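Local structure of hypothetical protein VC0802 (Vibrio cholerae, 1ZVP) at residues Ser72-Thr77 / Ile113-Glu118; Met15-Met20 / Gln122-Leu127; Gly22-Cys27 / Val54-Lys59; Leu8-Gln13 / Val85-Ala90; Gly31-Tyr36 / Glu49-Val54. The protein is of unknown function but carries two ACT domains, a fold often used for binding small ligands, and has been suggested to be a transport protein. All coordinates share one frame; numbering follows the deposited sequence.

Interaction 1: residues Ser72-Thr77 / Ile113-Glu118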
# COMPACT_ATOMS: atom_id res chain seq x y z
N SER D 72 11.94 -0.87 7.95
CA SER D 72 11.24 -1.27 9.16
C SER D 72 9.76 -1.31 8.89
O SER D 72 9.26 -0.60 8.03
CB SER D 72 11.53 -0.29 10.29
OG SER D 72 12.89 -0.37 10.64
N LEU D 73 9.05 -2.17 9.60
CA LEU D 73 7.62 -2.34 9.40
C LEU D 73 6.82 -1.82 10.58
O LEU D 73 7.04 -2.21 11.73
CB LEU D 73 7.27 -3.80 9.09
CG LEU D 73 5.80 -4.19 9.18
CD1 LEU D 73 4.97 -3.52 8.09
CD2 LEU D 73 5.68 -5.69 9.11
N ILE D 74 5.88 -0.93 10.27
CA ILE D 74 5.00 -0.31 11.24
C ILE D 74 3.57 -0.65 10.86
O ILE D 74 3.15 -0.46 9.72
CB ILE D 74 5.25 1.23 11.31
CG1 ILE D 74 6.64 1.50 11.91
CG2 ILE D 74 4.15 1.92 12.11
CD1 ILE D 74 7.19 2.89 11.65
N THR D 75 2.82 -1.20 11.81
CA THR D 75 1.40 -1.43 11.61
C THR D 75 0.61 -0.36 12.35
O THR D 75 0.99 0.08 13.43
CB THR D 75 0.99 -2.83 12.09
OG1 THR D 75 1.68 -3.81 11.30
CG2 THR D 75 -0.50 -3.04 11.95
N LEU D 76 -0.49 0.07 11.74
CA LEU D 76 -1.39 1.01 12.37
C LEU D 76 -2.50 0.22 13.03
O LEU D 76 -3.23 -0.49 12.34
CB LEU D 76 -1.96 1.96 11.32
CG LEU D 76 -1.15 3.19 10.93
CD1 LEU D 76 0.32 3.17 11.37
CD2 LEU D 76 -1.28 3.37 9.43
N THR D 77 -2.61 0.32 14.35
CA THR D 77 -3.64 -0.41 15.09
C THR D 77 -4.97 0.35 15.15
O THR D 77 -5.99 -0.22 15.56
CB THR D 77 -3.19 -0.82 16.52
OG1 THR D 77 -2.81 0.33 17.27
CG2 THR D 77 -2.04 -1.78 16.45
N ILE D 113 3.13 -0.11 7.01
CA ILE D 113 3.97 0.90 6.40
C ILE D 113 5.42 0.47 6.51
O ILE D 113 5.89 0.14 7.59
CB ILE D 113 3.74 2.27 7.08
CG1 ILE D 113 2.26 2.64 7.04
CG2 ILE D 113 4.57 3.36 6.41
CD1 ILE D 113 1.90 3.65 8.05
N PHE D 114 6.11 0.44 5.37
CA PHE D 114 7.56 0.21 5.35
C PHE D 114 8.27 1.54 5.21
O PHE D 114 8.13 2.23 4.21
CB PHE D 114 7.95 -0.77 4.23
CG PHE D 114 7.40 -2.15 4.42
CD1 PHE D 114 8.17 -3.13 5.04
CD2 PHE D 114 6.10 -2.46 4.01
CE1 PHE D 114 7.66 -4.42 5.25
CE2 PHE D 114 5.58 -3.75 4.19
CZ PHE D 114 6.36 -4.73 4.82
N VAL D 115 9.01 1.91 6.24
CA VAL D 115 9.85 3.10 6.19
C VAL D 115 11.32 2.68 6.25
O VAL D 115 11.63 1.57 6.69
CB VAL D 115 9.53 4.11 7.35
CG1 VAL D 115 8.05 4.51 7.32
CG2 VAL D 115 9.91 3.53 8.71
N GLN D 116 12.22 3.54 5.79
CA GLN D 116 13.66 3.31 5.92
C GLN D 116 13.97 2.98 7.36
O GLN D 116 13.43 3.62 8.27
CB GLN D 116 14.43 4.56 5.53
CG GLN D 116 14.46 4.82 4.05
CD GLN D 116 15.02 6.19 3.73
OE1 GLN D 116 14.99 6.64 2.58
NE2 GLN D 116 15.54 6.88 4.74
N LYS D 117 14.84 2.00 7.55
CA LYS D 117 15.15 1.49 8.88
C LYS D 117 15.64 2.59 9.83
O LYS D 117 15.26 2.61 11.01
CB LYS D 117 16.18 0.36 8.79
CG LYS D 117 16.34 -0.38 10.10
CD LYS D 117 17.62 -1.17 10.17
CE LYS D 117 17.78 -1.75 11.56
NZ LYS D 117 18.91 -2.71 11.60
N GLU D 118 16.46 3.51 9.30
CA GLU D 118 17.04 4.60 10.10
C GLU D 118 15.99 5.59 10.61
O GLU D 118 16.20 6.27 11.61
CB GLU D 118 18.14 5.34 9.34
CG GLU D 118 19.55 4.71 9.50
CD GLU D 118 20.69 5.74 9.73
OE1 GLU D 118 21.23 6.29 8.73
OE2 GLU D 118 21.05 5.97 10.92
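Strands 72-76 and 113-116 run antiparallel with their axes 4.8 Å apart at closest approach, the N-to-C directions turned 142° against each other, and S72 pairs with V115 and I74 with I113 as hydrogen-bonded pairs on either side of the non-hydrogen-bonded pair L73-F114. I74 and I113 exchange two bonds, the shorter from I113 N to I74 O at 2.7 Å. S72 does the same with V115; S72 N reaches V115 O at 2.8 Å. Between these pairs, F114 CA also makes a CA-H...O contact with S72 O. On the face of L73 and F114, the leucine sends CD1 over the aromatic ring, 4.0 Å from the F114 centroid and offset toward the rim, a CH-pi contact. This branch gets there because L73 CG lies anti to the backbone N (chi1 166°). The other face carries I74, whose CD1 meets V115 CG2 at 4.1 Å. Farther along, L76 straddles the end of I113: L76 CD2 comes within 3.5 Å of I113 CD1, tighter than usual for two carbons, and L76 CD1 is close as well. These are the two central strands of a four-stranded ACT-type sheet. Strand 17-19 pairs with 71-76 on its far side, helices 120-127 and 87-96 pack on the isoleucine face, and F114 meets F26 edge-to-face and also packs on F45 of the second subunit.

Interaction 2: residues Met15-Met20 / Gln122-Leu127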
# COMPACT_ATOMS: atom_id res chain seq x y z
N MET D 15 -2.30 7.43 14.99
CA MET D 15 -2.52 6.26 14.13
C MET D 15 -2.31 4.97 14.90
O MET D 15 -2.45 3.88 14.34
CB MET D 15 -1.66 6.31 12.86
CG MET D 15 -2.04 7.41 11.85
SD MET D 15 -3.73 7.39 11.21
CE MET D 15 -4.54 8.61 12.25
N SER D 16 -2.01 5.12 16.20
CA SER D 16 -1.67 4.02 17.10
C SER D 16 -0.62 3.06 16.50
O SER D 16 -0.88 1.86 16.39
CB SER D 16 -2.93 3.27 17.56
OG SER D 16 -3.70 4.06 18.45
N PRO D 17 0.56 3.59 16.13
CA PRO D 17 1.56 2.77 15.43
C PRO D 17 2.27 1.75 16.31
O PRO D 17 2.40 1.94 17.52
CB PRO D 17 2.55 3.81 14.92
CG PRO D 17 2.49 4.88 15.91
CD PRO D 17 1.05 4.97 16.32
N GLU D 18 2.72 0.66 15.70
CA GLU D 18 3.53 -0.30 16.41
C GLU D 18 4.65 -0.80 15.51
O GLU D 18 4.41 -1.15 14.36
CB GLU D 18 2.69 -1.46 16.93
CG GLU D 18 1.64 -1.94 15.97
CD GLU D 18 1.01 -3.24 16.39
OE1 GLU D 18 0.46 -3.94 15.51
OE2 GLU D 18 1.05 -3.56 17.60
N LEU D 19 5.87 -0.79 16.04
CA LEU D 19 7.04 -1.24 15.31
C LEU D 19 7.15 -2.75 15.41
O LEU D 19 7.24 -3.30 16.51
CB LEU D 19 8.31 -0.63 15.91
CG LEU D 19 9.46 -0.08 15.06
CD1 LEU D 19 10.76 -0.44 15.72
CD2 LEU D 19 9.44 -0.49 13.58
N MET D 20 7.15 -3.42 14.25
CA MET D 20 7.31 -4.88 14.15
C MET D 20 8.78 -5.30 14.10
O MET D 20 9.66 -4.52 13.72
CB MET D 20 6.56 -5.43 12.93
CG MET D 20 5.07 -5.04 12.85
SD MET D 20 4.15 -5.58 14.30
CE MET D 20 3.48 -4.05 14.75
N GLN D 122 11.48 7.82 14.28
CA GLN D 122 10.85 9.08 13.87
C GLN D 122 9.48 8.88 13.26
O GLN D 122 8.60 9.72 13.43
CB GLN D 122 11.71 9.88 12.89
CG GLN D 122 13.01 10.39 13.46
CD GLN D 122 14.21 9.57 13.00
OE1 GLN D 122 15.02 10.03 12.18
NE2 GLN D 122 14.33 8.32 13.52
N ALA D 123 9.31 7.77 12.53
CA ALA D 123 8.03 7.41 11.95
C ALA D 123 6.99 7.08 13.02
O ALA D 123 5.85 7.51 12.92
CB ALA D 123 8.19 6.27 10.96
N LEU D 124 7.39 6.31 14.04
CA LEU D 124 6.58 6.10 15.24
C LEU D 124 6.11 7.39 15.89
O LEU D 124 4.94 7.52 16.22
CB LEU D 124 7.36 5.29 16.28
CG LEU D 124 7.51 3.79 16.07
CD1 LEU D 124 8.24 3.18 17.25
CD2 LEU D 124 6.14 3.12 15.84
N GLN D 125 7.04 8.32 16.07
CA GLN D 125 6.75 9.64 16.62
C GLN D 125 5.73 10.42 15.78
O GLN D 125 4.74 10.90 16.32
CB GLN D 125 8.03 10.45 16.79
CG GLN D 125 8.88 10.05 17.99
CD GLN D 125 10.36 10.48 17.85
OE1 GLN D 125 11.27 9.77 18.32
NE2 GLN D 125 10.60 11.62 17.19
N ALA D 126 5.99 10.55 14.48
CA ALA D 126 5.07 11.19 13.56
C ALA D 126 3.67 10.55 13.60
O ALA D 126 2.67 11.24 13.75
CB ALA D 126 5.63 11.16 12.16
N LEU D 127 3.62 9.22 13.50
CA LEU D 127 2.37 8.48 13.41
C LEU D 127 1.56 8.47 14.70
O LEU D 127 0.35 8.32 14.67
CB LEU D 127 2.62 7.05 12.95
CG LEU D 127 3.06 6.89 11.50
CD1 LEU D 127 3.56 5.48 11.21
CD2 LEU D 127 1.93 7.28 10.56
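P17, on the outermost strand 17-19 of the ACT-type alpha/beta sandwich, packs on L124 and L127 of helix 120-127, one of the helices that cover a face of the antiparallel sheet. Strand and helix run nearly antiparallel, 166° between their directions, with axes 8.4 Å apart. The proline ring packs against both leucines: P17 CG lies 3.6 Å from L124 O, its closest approach, and 3.7 Å from L127 CB, while P17 CB touches L124 CD2 at 3.8 Å. L124 has CG anti to its carbonyl carbon (chi1 -77°), which brings its two methyls to the strand. They divide the work, CD2 going to P17 and CD1 to L19 CB at 4.0 Å, with the L19 and L124 side chains crossing at about a right angle. At the other end M15 lies across L127, M15 CG meeting L127 CD2 at 4.2 Å before the chain bends away, its sulfur reaching L87; M15 also touches F91 and K94 of helix 87-96. L127 in turn reaches I74, so the helix is seated on the neighbouring strand as well. The polar link is at the end of the helix, where M15 N donates to L127 O at 2.8 Å with an N-H...O angle of 162°.

Interaction 3: residues Gly22-Cys27 / Val54-Lys59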
# COMPACT_ATOMS: atom_id res chain seq x y z
N GLY D 22 12.00 -7.20 12.61
CA GLY D 22 12.54 -7.57 11.30
C GLY D 22 12.99 -6.43 10.41
O GLY D 22 12.41 -5.34 10.42
N ASP D 23 14.05 -6.69 9.62
CA ASP D 23 14.47 -5.76 8.56
C ASP D 23 13.96 -6.31 7.25
O ASP D 23 14.14 -7.48 6.96
CB ASP D 23 15.99 -5.62 8.48
CG ASP D 23 16.62 -5.08 9.77
OD1 ASP D 23 15.92 -4.50 10.64
OD2 ASP D 23 17.85 -5.24 9.90
N TYR D 24 13.32 -5.45 6.46
CA TYR D 24 12.67 -5.91 5.25
C TYR D 24 13.30 -5.26 4.04
O TYR D 24 13.90 -4.20 4.16
CB TYR D 24 11.14 -5.67 5.32
CG TYR D 24 10.48 -6.57 6.34
CD1 TYR D 24 10.08 -7.87 6.00
CD2 TYR D 24 10.29 -6.15 7.66
CE1 TYR D 24 9.51 -8.71 6.94
CE2 TYR D 24 9.71 -6.97 8.61
CZ TYR D 24 9.32 -8.25 8.24
OH TYR D 24 8.74 -9.07 9.18
N VAL D 25 13.18 -5.92 2.90
CA VAL D 25 13.69 -5.42 1.63
C VAL D 25 12.65 -5.66 0.54
O VAL D 25 11.87 -6.60 0.63
CB VAL D 25 15.05 -6.07 1.25
CG1 VAL D 25 16.10 -5.77 2.30
CG2 VAL D 25 14.91 -7.58 1.04
N PHE D 26 12.65 -4.80 -0.46
CA PHE D 26 11.78 -4.96 -1.62
C PHE D 26 12.59 -5.55 -2.77
O PHE D 26 13.72 -5.16 -3.00
CB PHE D 26 11.17 -3.63 -2.05
CG PHE D 26 9.94 -3.23 -1.26
CD1 PHE D 26 8.70 -3.14 -1.88
CD2 PHE D 26 10.04 -2.92 0.10
CE1 PHE D 26 7.57 -2.76 -1.16
CE2 PHE D 26 8.91 -2.54 0.83
CZ PHE D 26 7.68 -2.46 0.20
N CYS D 27 11.99 -6.50 -3.48
CA CYS D 27 12.65 -7.18 -4.59
C CYS D 27 11.67 -7.34 -5.71
O CYS D 27 10.47 -7.48 -5.48
CB CYS D 27 13.11 -8.58 -4.19
SG CYS D 27 14.21 -8.66 -2.80
N VAL D 54 8.37 -8.89 -0.77
CA VAL D 54 8.87 -8.18 0.41
C VAL D 54 9.31 -9.26 1.39
O VAL D 54 8.52 -10.10 1.80
CB VAL D 54 7.82 -7.20 1.04
CG1 VAL D 54 8.47 -6.35 2.12
CG2 VAL D 54 7.23 -6.29 -0.01
N LEU D 55 10.59 -9.21 1.73
CA LEU D 55 11.27 -10.30 2.41
C LEU D 55 12.11 -9.77 3.53
O LEU D 55 12.60 -8.64 3.45
CB LEU D 55 12.22 -10.99 1.43
CG LEU D 55 11.67 -11.73 0.21
CD1 LEU D 55 12.66 -11.68 -0.92
CD2 LEU D 55 11.38 -13.15 0.59
N GLU D 56 12.30 -10.59 4.56
CA GLU D 56 13.32 -10.37 5.58
C GLU D 56 14.68 -10.16 4.91
O GLU D 56 14.98 -10.81 3.91
CB GLU D 56 13.38 -11.57 6.52
CG GLU D 56 12.46 -11.48 7.71
CD GLU D 56 13.20 -11.16 9.00
OE1 GLU D 56 12.99 -11.90 9.99
OE2 GLU D 56 14.00 -10.18 9.04
N ALA D 57 15.49 -9.26 5.45
CA ALA D 57 16.75 -8.86 4.84
C ALA D 57 17.66 -10.04 4.49
O ALA D 57 18.12 -10.16 3.35
CB ALA D 57 17.49 -7.87 5.72
N GLU D 58 17.92 -10.92 5.46
CA GLU D 58 18.85 -12.03 5.25
C GLU D 58 18.25 -13.29 4.63
O GLU D 58 18.99 -14.18 4.25
CB GLU D 58 19.65 -12.36 6.52
CG GLU D 58 18.83 -12.48 7.81
CD GLU D 58 17.78 -13.59 7.77
OE1 GLU D 58 18.18 -14.78 7.84
OE2 GLU D 58 16.57 -13.26 7.67
N LYS D 59 16.92 -13.36 4.55
CA LYS D 59 16.24 -14.39 3.75
C LYS D 59 16.43 -14.09 2.27
O LYS D 59 16.55 -15.00 1.46
CB LYS D 59 14.74 -14.44 4.06
CG LYS D 59 14.22 -15.73 4.69
CD LYS D 59 14.62 -15.87 6.16
CE LYS D 59 13.47 -16.38 7.02
NZ LYS D 59 12.44 -15.32 7.21
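The F26 ring has V54 CG2 over one face, 3.8 Å from the centroid and 15° off the normal, a CH-pi contact in which the two side chains lie side by side and point the same way. V54 CG1 reaches the same ring at CE2. F26 also meets F71 and F114 edge-to-face. L55 O approaches the Y24 ring obliquely, 3.7 Å from Y24 CD1, and Y24 CE1 touches E56 CG at 4.1 Å; ring and carboxylate planes are 35° apart. Between the aromatic residues, V25 and L55 form an antiparallel hydrogen-bonded pair, V25 N to L55 O at 2.8 Å and L55 N to V25 O at 3.1 Å. On their face of the sheet C27 SG packs on L55 CD1 at 3.9 Å, and V25 CG1 lies near A57 CB. Where strand 50-56 gives way to helix 57-61, A57 N donates to D23 O at 2.7 Å, tilted from the carbonyl plane. The contact joins an edge strand to the central strand of the three-stranded sheet and ties down the helix start. Apolar groups dominate the interior, whereas K117 forms a salt bridge with D23, probably balancing its charge and easing the like charges of D23 and E56.

Interaction 4: residues Leu8-Gln13 / Val85-Ala90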
# COMPACT_ATOMS: atom_id res chain seq x y z
N LEU D 8 -9.30 16.23 8.08
CA LEU D 8 -8.55 17.02 9.05
C LEU D 8 -8.71 16.43 10.44
O LEU D 8 -7.74 16.32 11.19
CB LEU D 8 -9.03 18.49 9.00
CG LEU D 8 -8.35 19.69 9.69
CD1 LEU D 8 -9.17 20.25 10.86
CD2 LEU D 8 -6.90 19.44 10.10
N GLU D 9 -9.93 16.01 10.77
CA GLU D 9 -10.22 15.38 12.05
C GLU D 9 -9.47 14.07 12.25
O GLU D 9 -9.15 13.70 13.37
CB GLU D 9 -11.73 15.17 12.20
CG GLU D 9 -12.47 16.43 12.63
CD GLU D 9 -13.91 16.49 12.14
OE1 GLU D 9 -14.54 17.56 12.31
OE2 GLU D 9 -14.41 15.49 11.59
N LEU D 10 -9.18 13.37 11.15
CA LEU D 10 -8.39 12.14 11.16
C LEU D 10 -6.88 12.38 11.28
O LEU D 10 -6.18 11.62 11.95
CB LEU D 10 -8.69 11.30 9.91
CG LEU D 10 -9.61 10.10 10.10
CD1 LEU D 10 -9.88 9.44 8.77
CD2 LEU D 10 -8.99 9.10 11.08
N LEU D 11 -6.39 13.43 10.62
CA LEU D 11 -5.01 13.90 10.73
C LEU D 11 -4.64 14.27 12.15
O LEU D 11 -3.51 14.06 12.57
CB LEU D 11 -4.82 15.13 9.85
CG LEU D 11 -3.51 15.43 9.13
CD1 LEU D 11 -3.32 16.91 9.14
CD2 LEU D 11 -2.29 14.75 9.71
N LEU D 12 -5.59 14.83 12.88
CA LEU D 12 -5.39 15.30 14.25
C LEU D 12 -5.44 14.18 15.29
O LEU D 12 -5.50 14.43 16.49
CB LEU D 12 -6.43 16.37 14.59
CG LEU D 12 -6.20 17.86 14.30
CD1 LEU D 12 -5.35 18.11 13.09
CD2 LEU D 12 -7.53 18.56 14.15
N GLN D 13 -5.42 12.94 14.81
CA GLN D 13 -5.48 11.77 15.68
C GLN D 13 -4.25 10.89 15.57
O GLN D 13 -3.56 10.91 14.56
CB GLN D 13 -6.68 10.93 15.32
CG GLN D 13 -7.99 11.53 15.73
CD GLN D 13 -9.13 10.58 15.46
OE1 GLN D 13 -9.30 9.58 16.17
NE2 GLN D 13 -9.93 10.88 14.43
N VAL D 85 -12.68 6.84 4.26
CA VAL D 85 -12.08 7.93 3.50
C VAL D 85 -11.35 8.92 4.42
O VAL D 85 -11.92 9.42 5.39
CB VAL D 85 -13.10 8.63 2.53
CG1 VAL D 85 -14.48 8.73 3.16
CG2 VAL D 85 -12.60 10.00 2.11
N GLY D 86 -10.08 9.17 4.09
CA GLY D 86 -9.25 10.09 4.86
C GLY D 86 -8.07 9.44 5.56
O GLY D 86 -7.11 10.13 5.91
N LEU D 87 -8.12 8.12 5.77
CA LEU D 87 -7.12 7.42 6.56
C LEU D 87 -5.72 7.39 5.92
O LEU D 87 -4.73 7.67 6.59
CB LEU D 87 -7.57 6.01 6.94
CG LEU D 87 -6.70 5.40 8.06
CD1 LEU D 87 -6.94 6.07 9.42
CD2 LEU D 87 -6.91 3.92 8.15
N THR D 88 -5.65 7.06 4.63
CA THR D 88 -4.37 7.02 3.93
C THR D 88 -3.76 8.40 3.85
O THR D 88 -2.56 8.57 4.07
CB THR D 88 -4.49 6.39 2.54
OG1 THR D 88 -5.06 5.08 2.67
CG2 THR D 88 -3.11 6.26 1.90
N ALA D 89 -4.59 9.40 3.55
CA ALA D 89 -4.18 10.79 3.53
C ALA D 89 -3.62 11.22 4.90
O ALA D 89 -2.56 11.85 4.96
CB ALA D 89 -5.33 11.67 3.09
N ALA D 90 -4.31 10.84 5.98
CA ALA D 90 -3.90 11.16 7.36
C ALA D 90 -2.52 10.63 7.71
O ALA D 90 -1.65 11.42 8.06
CB ALA D 90 -4.93 10.67 8.36
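L10 and L87 cross obliquely, with L10 CD2 meeting L87 CD1 at 4.0 Å, while the other branch of L10 dips toward the start of the second helix. There L10 CD1 rests on the backbone, 3.7 Å from G86 C and equally close to L87 N. G86 holds the N-cap position, and its lack of a side chain leaves the leucine methyl close to the main chain; its positive phi of 114° is also one that glycine accepts readily. L87 begins by pointing away, yet with CG anti to the backbone N (chi1 -165°) its end swings back to L10. One helical turn on, A90 faces the first helix directly. A90 CB sits 4.1 Å from L10 CB and also touches the backbone between L10 and L11, so a small side chain lets the two chains approach to a CA-CA distance of 4.5 Å between L11 and A90. L11 adds a lesser touch, its CD2 lying 3.8 Å from A90 O. The contact across the two helices is thus made by aliphatic groups against one another and against backbone. Helix 3-11 ends here, and Q13 NE2 turns back to bond E9 O. On helix 87-96, L87 is touched by M15, and F91 packs on L76 and I113 of the sheet; T88 and A89 contact the second subunit.

Interaction 5: residues Gly31-Tyr36 / Glu49-Val54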
# COMPACT_ATOMS: atom_id res chain seq x y z
N GLY D 31 9.20 -14.88 -12.90
CA GLY D 31 8.47 -16.14 -12.84
C GLY D 31 7.49 -16.29 -11.70
O GLY D 31 7.04 -15.30 -11.11
N ALA D 32 7.16 -17.54 -11.39
CA ALA D 32 6.01 -17.86 -10.55
C ALA D 32 6.28 -17.65 -9.07
O ALA D 32 7.41 -17.84 -8.61
CB ALA D 32 5.55 -19.29 -10.82
N LEU D 33 5.24 -17.25 -8.34
CA LEU D 33 5.28 -17.14 -6.88
C LEU D 33 5.66 -18.48 -6.24
O LEU D 33 6.41 -18.52 -5.25
CB LEU D 33 3.91 -16.69 -6.35
CG LEU D 33 3.70 -15.86 -5.07
CD1 LEU D 33 2.45 -16.36 -4.36
CD2 LEU D 33 4.88 -15.83 -4.09
N SER D 34 5.16 -19.58 -6.83
CA SER D 34 5.44 -20.95 -6.37
C SER D 34 6.94 -21.29 -6.27
O SER D 34 7.33 -22.08 -5.42
CB SER D 34 4.71 -21.98 -7.24
OG SER D 34 4.66 -21.58 -8.60
N ASP D 35 7.75 -20.66 -7.12
CA ASP D 35 9.22 -20.77 -7.07
C ASP D 35 9.83 -20.16 -5.81
O ASP D 35 10.94 -20.53 -5.41
CB ASP D 35 9.85 -20.08 -8.30
CG ASP D 35 9.40 -20.68 -9.63
OD1 ASP D 35 9.43 -21.92 -9.79
OD2 ASP D 35 9.03 -19.89 -10.55
N TYR D 36 9.12 -19.22 -5.18
CA TYR D 36 9.69 -18.39 -4.11
C TYR D 36 9.06 -18.59 -2.74
O TYR D 36 9.45 -17.93 -1.77
CB TYR D 36 9.66 -16.91 -4.52
CG TYR D 36 10.50 -16.60 -5.74
CD1 TYR D 36 11.85 -16.28 -5.61
CD2 TYR D 36 9.95 -16.63 -7.01
CE1 TYR D 36 12.64 -15.99 -6.73
CE2 TYR D 36 10.72 -16.34 -8.14
CZ TYR D 36 12.06 -16.03 -8.00
OH TYR D 36 12.83 -15.74 -9.11
N GLU D 49 5.64 -5.90 -14.71
CA GLU D 49 7.10 -5.92 -14.81
C GLU D 49 7.74 -7.06 -14.02
O GLU D 49 8.97 -7.16 -13.98
CB GLU D 49 7.69 -4.60 -14.29
CG GLU D 49 7.22 -3.31 -14.96
CD GLU D 49 5.86 -2.79 -14.46
OE1 GLU D 49 5.25 -3.41 -13.55
OE2 GLU D 49 5.41 -1.75 -14.98
N GLY D 50 6.93 -7.91 -13.37
CA GLY D 50 7.45 -9.01 -12.55
C GLY D 50 6.90 -9.06 -11.13
O GLY D 50 6.20 -8.15 -10.70
N LEU D 51 7.24 -10.13 -10.42
CA LEU D 51 6.75 -10.36 -9.06
C LEU D 51 7.54 -9.56 -8.04
O LEU D 51 8.75 -9.70 -7.95
CB LEU D 51 6.85 -11.85 -8.72
CG LEU D 51 6.25 -12.40 -7.43
CD1 LEU D 51 4.73 -12.42 -7.48
CD2 LEU D 51 6.79 -13.80 -7.24
N THR D 52 6.84 -8.70 -7.30
CA THR D 52 7.43 -8.01 -6.14
C THR D 52 7.37 -8.95 -4.94
O THR D 52 6.32 -9.52 -4.64
CB THR D 52 6.69 -6.68 -5.80
OG1 THR D 52 6.73 -5.78 -6.92
CG2 THR D 52 7.33 -5.99 -4.58
N LEU D 53 8.51 -9.12 -4.26
CA LEU D 53 8.55 -9.83 -2.99
C LEU D 53 9.03 -8.88 -1.92
O LEU D 53 9.98 -8.14 -2.15
CB LEU D 53 9.48 -11.05 -3.04
CG LEU D 53 9.24 -12.17 -4.07
CD1 LEU D 53 10.42 -13.16 -4.07
CD2 LEU D 53 7.91 -12.89 -3.85
N VAL D 54 8.37 -8.89 -0.77
CA VAL D 54 8.87 -8.18 0.41
C VAL D 54 9.31 -9.26 1.39
O VAL D 54 8.52 -10.10 1.80
CB VAL D 54 7.82 -7.20 1.04
CG1 VAL D 54 8.47 -6.35 2.12
CG2 VAL D 54 7.23 -6.29 -0.01
O HOH W 1 7.48 -12.52 -12.77
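L51 leaves strand 50-56 toward the turn at 31-36, and its side chain can be followed outward to the methyl that does the work. From CB, the chain continues to a CG set anti to the backbone N (chi1 -173°), and beyond CG it is CD2 that touches 31-36; the L51 side chain also packs on V29 and T44 of the flanking strands. L51 CD2 lies 3.7 Å from L33 CA, with L33 N close by, so it presses on main chain as much as on side chain. The same methyl meets L33 CB and, on the tyrosine side, Y36 CD2, each at 4.2 Å. One methyl thus touches two residues of the turn. The strand is the central one of the three-stranded antiparallel sheet of the N-terminal ACT-family region, and the turn lies in the connection from strand 24-29 to strand 43-47, folding back over the L51 and L53 face. Two residues on, L53 repeats the approach: L53 CD1 lies 3.8 Å from both Y36 CG and Y36 CD1, the two side chains crossing at about a right angle. L53 CD2 touches L33 CD2. The tyrosine hydroxyl is directed elsewhere, bonding to N30 O, which fixes the far end of the ring. Inside the turn, Y36 N bonds to L33 O at 2.8 Å. L33 also packs on L37 of the second subunit. At the edge of the turn a water donates to G31 O at 3.3 Å and weakly accepts from L51 N.

Interactions 1 and 3 are buried strand pairings, each uniting backbone hydrogen bonds with a CH-pi contact, but in different sheets; F114 packing on Y24, F26 and V54, and the K117-D23 salt bridge, join them. Interactions 2, 4 and 5 are only partly buried and rely mostly on aliphatic packing, with one direct backbone bond in 2 and a bridging water, weakly held on one side, in 5. Interaction 2 shares its sheet with interaction 1 and touches interaction 4 through M15. Interactions 3 and 5 both use strand 50-56 and share V54. Interactions 4 and 5 are farthest apart, centres about 33 Å, on opposite sides of the chain's centre, yet both meet the second subunit.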